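Local coordinates for UPF0434 family protein (Haloferax volcanii, PDB 6F5Z) that probably serves as the Trm112-type activator of partner methyltransferases, here bound to the putative methyltransferase Hvo_0019 of the same halophilic archaeon, at residues L18-D23 / D28-G33; G33-T38 / P51-P56. All coordinates share one frame; numbering follows the deposited sequence.

Interaction 1: residues L18-D23 / D28-G33; sequences LELEVD and DEIIEG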
loop_
_atom_site.group_PDB
_atom_site.type_symbol
_atom_site.label_atom_id
_atom_site.label_comp_id
_atom_site.label_asym_id
_atom_site.label_seq_id
_atom_site.Cartn_x
_atom_site.Cartn_y
_atom_site.Cartn_z
ATOM N N LEU C 18 3.410 32.588 -9.804
ATOM C CA LEU C 18 2.432 33.192 -10.700
ATOM C C LEU C 18 1.818 34.391 -9.998
ATOM O O LEU C 18 1.555 34.362 -8.789
ATOM C CB LEU C 18 1.279 32.213 -11.023
ATOM C CG LEU C 18 1.738 30.973 -11.785
ATOM C CD1 LEU C 18 0.709 29.824 -11.580
ATOM C CD2 LEU C 18 1.917 31.247 -13.290
ATOM N N GLU C 19 1.507 35.413 -10.773
ATOM C CA GLU C 19 0.789 36.589 -10.307
ATOM C C GLU C 19 -0.666 36.367 -10.732
ATOM O O GLU C 19 -0.924 36.081 -11.889
ATOM C CB GLU C 19 1.359 37.844 -11.016
ATOM C CG GLU C 19 0.613 39.147 -10.763
ATOM C CD GLU C 19 0.756 40.211 -11.843
ATOM O OE1 GLU C 19 -0.187 41.018 -12.002
ATOM O OE2 GLU C 19 1.800 40.231 -12.538
ATOM N N LEU C 20 -1.601 36.581 -9.813
ATOM C CA LEU C 20 -3.021 36.482 -10.126
ATOM C C LEU C 20 -3.592 37.850 -10.466
ATOM O O LEU C 20 -3.418 38.810 -9.683
ATOM C CB LEU C 20 -3.785 35.887 -8.918
ATOM C CG LEU C 20 -5.318 35.871 -9.001
ATOM C CD1 LEU C 20 -5.799 34.921 -10.120
ATOM C CD2 LEU C 20 -5.917 35.493 -7.689
ATOM N N GLU C 21 -4.320 37.917 -11.590
ATOM C CA GLU C 21 -5.126 39.062 -11.998
ATOM C C GLU C 21 -6.579 38.563 -12.005
ATOM O O GLU C 21 -6.881 37.514 -12.606
ATOM C CB GLU C 21 -4.766 39.571 -13.391
ATOM C CG GLU C 21 -3.396 40.208 -13.463
ATOM C CD GLU C 21 -3.133 40.918 -14.781
ATOM O OE1 GLU C 21 -3.925 40.735 -15.736
ATOM O OE2 GLU C 21 -2.085 41.599 -14.876
ATOM N N VAL C 22 -7.491 39.303 -11.350
ATOM C CA VAL C 22 -8.892 38.896 -11.265
ATOM C C VAL C 22 -9.785 39.831 -12.064
ATOM O O VAL C 22 -9.733 41.053 -11.872
ATOM C CB VAL C 22 -9.322 38.863 -9.775
ATOM C CG1 VAL C 22 -10.787 38.507 -9.613
ATOM C CG2 VAL C 22 -8.474 37.887 -8.966
ATOM N N ASP C 23 -10.629 39.258 -12.925
ATOM C CA ASP C 23 -11.616 40.036 -13.640
ATOM C C ASP C 23 -12.999 39.810 -13.105
ATOM O O ASP C 23 -13.820 40.707 -13.197
ATOM C CB ASP C 23 -11.581 39.770 -15.137
ATOM C CG ASP C 23 -10.350 40.370 -15.732
ATOM O OD1 ASP C 23 -10.233 41.627 -15.714
ATOM O OD2 ASP C 23 -9.469 39.613 -16.109
ATOM N N ASP C 28 -14.307 33.758 -2.466
ATOM C CA ASP C 28 -13.015 33.118 -2.717
ATOM C C ASP C 28 -12.920 32.593 -4.135
ATOM O O ASP C 28 -11.820 32.399 -4.642
ATOM C CB ASP C 28 -12.822 31.944 -1.736
ATOM C CG ASP C 28 -11.420 31.374 -1.544
ATOM O OD1 ASP C 28 -10.434 32.058 -1.915
ATOM O OD2 ASP C 28 -11.307 30.310 -0.898
ATOM N N GLU C 29 -14.064 32.348 -4.773
ATOM C CA GLU C 29 -14.075 31.782 -6.120
ATOM C C GLU C 29 -13.606 32.766 -7.203
ATOM O O GLU C 29 -14.246 33.783 -7.410
ATOM C CB GLU C 29 -15.492 31.249 -6.449
ATOM C CG GLU C 29 -15.582 30.538 -7.794
ATOM C CD GLU C 29 -14.773 29.262 -7.928
ATOM O OE1 GLU C 29 -14.310 28.720 -6.898
ATOM O OE2 GLU C 29 -14.644 28.778 -9.074
ATOM N N ILE C 30 -12.506 32.461 -7.906
ATOM C CA ILE C 30 -12.061 33.254 -9.047
ATOM C C ILE C 30 -12.703 32.650 -10.291
ATOM O O ILE C 30 -12.448 31.478 -10.607
ATOM C CB ILE C 30 -10.528 33.261 -9.167
ATOM C CG1 ILE C 30 -9.851 33.728 -7.861
ATOM C CG2 ILE C 30 -10.100 34.154 -10.348
ATOM C CD1 ILE C 30 -10.391 35.084 -7.298
ATOM N N ILE C 31 -13.500 33.451 -11.019
ATOM C CA ILE C 31 -14.261 32.964 -12.176
ATOM C C ILE C 31 -13.564 33.356 -13.464
ATOM O O ILE C 31 -13.434 32.509 -14.354
ATOM C CB ILE C 31 -15.715 33.498 -12.134
ATOM C CG1 ILE C 31 -16.397 33.132 -10.789
ATOM C CG2 ILE C 31 -16.520 33.001 -13.344
ATOM C CD1 ILE C 31 -17.617 33.923 -10.454
ATOM N N GLU C 32 -13.102 34.624 -13.574
ATOM C CA GLU C 32 -12.396 35.074 -14.758
ATOM C C GLU C 32 -11.138 35.788 -14.315
ATOM O O GLU C 32 -11.179 36.512 -13.328
ATOM C CB GLU C 32 -13.257 36.034 -15.595
ATOM C CG GLU C 32 -14.525 35.406 -16.128
ATOM C CD GLU C 32 -14.363 34.223 -17.071
ATOM O OE1 GLU C 32 -13.319 34.162 -17.770
ATOM O OE2 GLU C 32 -15.349 33.461 -17.226
ATOM N N GLY C 33 -10.050 35.586 -15.048
ATOM C CA GLY C 33 -8.793 36.202 -14.684
ATOM C C GLY C 33 -7.657 35.477 -15.360
ATOM O O GLY C 33 -7.864 34.813 -16.379
#

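Interaction 2: residues G33-T38 / P51-P56; sequences GRLIGT and PNLLPP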
loop_
_atom_site.group_PDB
_atom_site.type_symbol
_atom_site.label_atom_id
_atom_site.label_comp_id
_atom_site.label_asym_id
_atom_site.label_seq_id
_atom_site.Cartn_x
_atom_site.Cartn_y
_atom_site.Cartn_z
ATOM N N GLY C 33 -10.050 35.586 -15.048
ATOM C CA GLY C 33 -8.793 36.202 -14.684
ATOM C C GLY C 33 -7.657 35.477 -15.360
ATOM O O GLY C 33 -7.864 34.813 -16.379
ATOM N N ARG C 34 -6.468 35.644 -14.809
ATOM C CA ARG C 34 -5.325 34.970 -15.384
ATOM C C ARG C 34 -4.230 34.846 -14.344
ATOM O O ARG C 34 -4.175 35.619 -13.390
ATOM C CB ARG C 34 -4.817 35.694 -16.649
ATOM C CG ARG C 34 -4.345 37.110 -16.378
ATOM C CD ARG C 34 -4.450 38.037 -17.612
ATOM N NE ARG C 34 -5.798 37.980 -18.164
ATOM C CZ ARG C 34 -6.851 38.630 -17.656
ATOM N NH1 ARG C 34 -6.690 39.503 -16.667
ATOM N NH2 ARG C 34 -8.060 38.432 -18.155
ATOM N N LEU C 35 -3.349 33.872 -14.557
ATOM C CA LEU C 35 -2.179 33.626 -13.744
ATOM C C LEU C 35 -0.991 33.923 -14.648
ATOM O O LEU C 35 -0.914 33.365 -15.744
ATOM C CB LEU C 35 -2.178 32.137 -13.300
ATOM C CG LEU C 35 -3.195 31.875 -12.197
ATOM C CD1 LEU C 35 -3.533 30.362 -12.094
ATOM C CD2 LEU C 35 -2.685 32.370 -10.839
ATOM N N ILE C 36 -0.129 34.846 -14.242
ATOM C CA ILE C 36 0.974 35.277 -15.095
ATOM C C ILE C 36 2.304 34.877 -14.520
ATOM O O ILE C 36 2.581 35.163 -13.363
ATOM C CB ILE C 36 0.896 36.811 -15.310
ATOM C CG1 ILE C 36 -0.470 37.230 -15.900
ATOM C CG2 ILE C 36 2.053 37.274 -16.231
ATOM C CD1 ILE C 36 -0.723 38.730 -15.951
ATOM N N GLY C 37 3.114 34.194 -15.333
ATOM C CA GLY C 37 4.440 33.787 -14.909
ATOM C C GLY C 37 5.311 34.997 -14.593
ATOM O O GLY C 37 5.537 35.822 -15.478
ATOM N N THR C 38 5.781 35.109 -13.347
ATOM C CA THR C 38 6.630 36.240 -12.900
ATOM C C THR C 38 8.015 36.228 -13.562
ATOM O O THR C 38 8.728 37.248 -13.483
ATOM C CB THR C 38 6.775 36.233 -11.373
ATOM O OG1 THR C 38 7.354 35.000 -10.981
ATOM C CG2 THR C 38 5.423 36.496 -10.628
ATOM N N PRO C 51 -8.465 27.229 -14.485
ATOM C CA PRO C 51 -7.198 27.695 -15.028
ATOM C C PRO C 51 -6.717 26.745 -16.121
ATOM O O PRO C 51 -6.795 25.507 -15.948
ATOM C CB PRO C 51 -6.238 27.637 -13.839
ATOM C CG PRO C 51 -7.115 27.489 -12.640
ATOM C CD PRO C 51 -8.312 26.751 -13.100
ATOM N N ASN C 52 -6.183 27.308 -17.213
ATOM C CA ASN C 52 -5.584 26.493 -18.252
ATOM C C ASN C 52 -4.087 26.669 -18.080
ATOM O O ASN C 52 -3.505 27.668 -18.531
ATOM C CB ASN C 52 -6.063 26.875 -19.650
ATOM C CG ASN C 52 -5.537 25.889 -20.663
ATOM O OD1 ASN C 52 -4.462 25.296 -20.503
ATOM N ND2 ASN C 52 -6.256 25.730 -21.760
ATOM N N LEU C 53 -3.465 25.687 -17.387
ATOM C CA LEU C 53 -2.059 25.693 -17.043
ATOM C C LEU C 53 -1.253 24.754 -17.943
ATOM O O LEU C 53 -0.187 24.270 -17.526
ATOM C CB LEU C 53 -1.832 25.421 -15.547
ATOM C CG LEU C 53 -2.221 26.607 -14.662
ATOM C CD1 LEU C 53 -2.605 26.168 -13.270
ATOM C CD2 LEU C 53 -1.091 27.592 -14.559
ATOM N N LEU C 54 -1.747 24.532 -19.178
ATOM C CA LEU C 54 -0.948 23.810 -20.155
ATOM C C LEU C 54 0.210 24.720 -20.538
ATOM O O LEU C 54 0.018 25.937 -20.689
ATOM C CB LEU C 54 -1.732 23.518 -21.441
ATOM C CG LEU C 54 -2.773 22.440 -21.365
ATOM C CD1 LEU C 54 -3.594 22.464 -22.606
ATOM C CD2 LEU C 54 -2.114 21.053 -21.212
ATOM N N PRO C 55 1.369 24.130 -20.881
ATOM C CA PRO C 55 2.474 24.937 -21.429
ATOM C C PRO C 55 2.001 25.673 -22.674
ATOM O O PRO C 55 1.112 25.181 -23.378
ATOM C CB PRO C 55 3.510 23.881 -21.825
ATOM C CG PRO C 55 3.228 22.743 -20.977
ATOM C CD PRO C 55 1.740 22.700 -20.817
ATOM N N PRO C 56 2.503 26.900 -22.922
ATOM C CA PRO C 56 2.025 27.684 -24.083
ATOM C C PRO C 56 2.049 26.967 -25.441
ATOM O O PRO C 56 1.139 27.191 -26.250
ATOM C CB PRO C 56 2.935 28.932 -24.073
ATOM C CG PRO C 56 4.103 28.564 -23.182
ATOM C CD PRO C 56 3.522 27.643 -22.147
#

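Interaction 1: residues L18-D23 / D28-G33
A corner of the antiparallel sheet of the Trm112p-like fold is closed where Val22 and Asp23 meet Ile30, Glu32 and Gly33: the chain leaves strand 18-22, makes the two-stranded excursion 24-26/29-31, and re-enters the main sheet as strand 33-37. Val22 and Gly33 form an antiparallel non-hydrogen-bonded pair, their CA atoms about 4.4 Å apart. Just beyond it, Asp23 N gives a fairly straight 2.8 Å hydrogen bond to Glu32 O, although the donor sits 39° above the carbonyl plane. A classic beta bulge, in which Ile31 and Glu32 both face Glu24, adjoins this bond on the returning strand. On the other side of Val22, Gly33 CA lies 3.1 Å from Glu21 O in a bent C-H...O contact, a close backbone approach at a position with no side chain.

The apolar part is carried by Ile30, which is buried. With CG1 beside its backbone N (chi1 -55°), the branch reaches toward strand 18-22, and its CD1 touches both methyls of Val22, coming to 3.8 Å from CG2; the two side chains cross at about a right angle. Leu20 CD2 adds a looser contact to Ile30 CG1, and Ile46 of strand 43-47 packs on both Leu20 and Ile30.

The acidic ends look elsewhere: Asp23 and Glu21 form salt bridges with Arg34, while Glu32 OE2 accepts from the backbone N of Asp48. The side chains of Asp23 and Glu32 meet only through carbon, CB to CB at 4.1 Å.

Interaction 2: residues G33-T38 / P51-P56
Leu35, on the inner strand 33-37 of the antiparallel sheet in this Trm112p-like fold, packs against Pro51, at the end of the edge strand 50-51, and Leu53 in the loop that follows. All three residues are buried, yet the contact is small, about 89 Å² summed over both sides, and no hydrogen bond crosses it. One methyl does the work: Leu35 CD1 lies 4.2 Å from CB of the Pro51 ring and 4.4 Å from CD2 of Leu53, so it bears on both residues at once. An extended outer torsion in Leu35 (chi2 161°) carries CD1 outward to them.

Other strands add to the packing of the Leu35 side chain: Leu18 and Leu20 of strand 18-22 and Ile46 of strand 43-47 also touch it, while Leu18 and Tyr44 pack on Leu53. By contrast, the two segments diverge toward Thr38, an exposed residue whose side chain makes no contact with segment 51-56 and whose OG1 is hydrogen-bonded to Glu17 O instead.

The partner methyltransferase chain also packs on this segment: Pro51 and Leu53 form backbone hydrogen bonds with it, and its Phe89 and Leu90 pack on these same two residues. Between Pro51 and Leu53, Asn52 forms an Asx turn, its OD1 accepting from Leu54 N at 3.1 Å, with the donor in the carbonyl plane.

How the interactions relate
Interactions 1 and 2 follow one another in the chain, sharing Gly33, and their centres lie 11 Å apart. Both draw on one antiparallel sheet, in which strands 18-22 and 33-37 are neighbours: interaction 1 lies at the corner where the chain enters strand 33-37, and interaction 2 joins that strand to the end of strand 50-51 and the loop after it. The backbone couples them through a probable hydrogen bond from Ile36 N to Glu19 O, and Arg34 of interaction 2 also reaches the acidic groups of interaction 1. The sheet thus links the 24-26/29-31 excursion to the segment, 51-54, that contacts the methyltransferase.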